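Side-chain contact in rhusiopathiae surface protein B (Erysipelothrix rhusiopathiae, PDB 3V10), which probably binds collagen as a peptidoglycan-anchored surface adhesin, the chain here being its collagen-binding region: residues K209-D212 and G213-M216. Sequence-based numbering, arbitrary orientation.
Sequences KLVD and GSIM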
loop_
_atom_site.group_PDB
_atom_site.type_symbol
_atom_site.label_atom_id
_atom_site.label_comp_id
_atom_site.label_asym_id
_atom_site.label_seq_id
_atom_site.Cartn_x
_atom_site.Cartn_y
_atom_site.Cartn_z
ATOM N N LYS A 209 8.946 -11.508 2.051
ATOM C CA LYS A 209 8.792 -12.883 2.523
ATOM C C LYS A 209 7.605 -12.997 3.460
ATOM O O LYS A 209 7.204 -12.023 4.102
ATOM C CB LYS A 209 10.037 -13.347 3.290
ATOM C CG LYS A 209 11.359 -13.187 2.576
ATOM C CD LYS A 209 12.436 -14.025 3.257
ATOM C CE LYS A 209 13.831 -13.583 2.841
ATOM N NZ LYS A 209 13.919 -13.387 1.369
ATOM N N LEU A 210 7.065 -14.205 3.559
ATOM C CA LEU A 210 5.935 -14.465 4.433
ATOM C C LEU A 210 6.337 -14.239 5.891
ATOM O O LEU A 210 7.451 -14.578 6.306
ATOM C CB LEU A 210 5.440 -15.907 4.230
ATOM C CG LEU A 210 4.149 -16.319 4.953
ATOM C CD1 LEU A 210 3.343 -17.282 4.078
ATOM C CD2 LEU A 210 4.491 -16.948 6.294
ATOM N N VAL A 211 5.431 -13.654 6.664
ATOM C CA VAL A 211 5.688 -13.410 8.077
ATOM C C VAL A 211 5.278 -14.659 8.854
ATOM O O VAL A 211 4.111 -15.055 8.847
ATOM C CB VAL A 211 4.889 -12.195 8.588
ATOM C CG1 VAL A 211 5.026 -12.072 10.105
ATOM C CG2 VAL A 211 5.394 -10.923 7.909
ATOM N N ASP A 212 6.248 -15.272 9.525
ATOM C CA ASP A 212 6.016 -16.489 10.295
ATOM C C ASP A 212 4.815 -16.412 11.232
ATOM O O ASP A 212 4.688 -15.472 12.020
ATOM C CB ASP A 212 7.280 -16.827 11.090
ATOM C CG ASP A 212 7.122 -18.062 11.945
ATOM O OD1 ASP A 212 6.721 -19.113 11.399
ATOM O OD2 ASP A 212 7.407 -17.978 13.158
ATOM N N GLY A 213 3.937 -17.410 11.126
ATOM C CA GLY A 213 2.750 -17.491 11.963
ATOM C C GLY A 213 1.603 -16.539 11.671
ATOM O O GLY A 213 0.694 -16.403 12.494
ATOM N N SER A 214 1.603 -15.906 10.503
ATOM C CA SER A 214 0.550 -14.943 10.180
ATOM C C SER A 214 -0.616 -15.502 9.371
ATOM O O SER A 214 -1.534 -14.761 9.016
ATOM C CB SER A 214 1.148 -13.765 9.412
ATOM O OG SER A 214 1.581 -14.189 8.132
ATOM N N ILE A 215 -0.583 -16.795 9.076
ATOM C CA ILE A 215 -1.648 -17.403 8.276
ATOM C C ILE A 215 -2.895 -17.763 9.067
ATOM O O ILE A 215 -2.822 -18.496 10.049
ATOM C CB ILE A 215 -1.154 -18.682 7.585
ATOM C CG1 ILE A 215 0.050 -18.360 6.697
ATOM C CG2 ILE A 215 -2.278 -19.288 6.758
ATOM C CD1 ILE A 215 0.685 -19.589 6.079
ATOM N N MET A 216 -4.038 -17.251 8.623
ATOM C CA MET A 216 -5.313 -17.540 9.265
ATOM C C MET A 216 -6.295 -17.880 8.147
ATOM O O MET A 216 -6.021 -17.611 6.980
ATOM C CB MET A 216 -5.801 -16.326 10.060
ATOM C CG MET A 216 -4.850 -15.865 11.174
ATOM S SD MET A 216 -4.734 -17.005 12.578
ATOM C CE MET A 216 -3.054 -17.463 12.563
#
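S214 folds back on V211 across a type II beta turn that runs from V211 to S214, and two of its groups meet at the same carbonyl oxygen. The closing bond of the turn goes from S214 N to V211 O at 3.1 Å, bent at the hydrogen to 140°. The hydroxyl adds a shorter bond, S214 OG to V211 O at 2.8 Å, arriving in the carbonyl plane on a lone pair, whereas the amide comes in tilted 25° from that plane. The rotation of the serine explains the pairing: with chi1 at 68° OG sits between its own backbone N and carbonyl carbon, which turns it back toward V211 O. Serine suits the place because its short side chain carries a donor just far enough to reach V211 O, and OG is also hydrogen-bonded to D266 N, so this one hydroxyl ties the turn to the adjacent strand. V211 lends its beta-branched carbon as an apolar flank, V211 CB lying 3.9 Å from S214 OG. G213 takes the third position of the turn with a positive phi, which glycine adopts more easily than other residues. D212 starts outward, its CG and OD1 staying beside G213 N without a hydrogen bond; a charged residue suits this exposed corner.

On either end of the turn, L210 and I215 meet, their side chains crossing at about a right angle and touching through the methyls L210 CD1 and I215 CD1 at 4.0 Å. Apolar side chains suit the place because I215 is buried, L210 is partly exposed, and both lie against Y265 and L247. The whole turn interrupts strand 208-221, and the backbone rejoins strand 260-269 on both flanks, V211 pairing with D266 and M216 with T264. Strand 208-221 lies between 260-269 and 224-229 in a five-stranded antiparallel sheet, and the M216 side chain touches H227 and S229 of the latter.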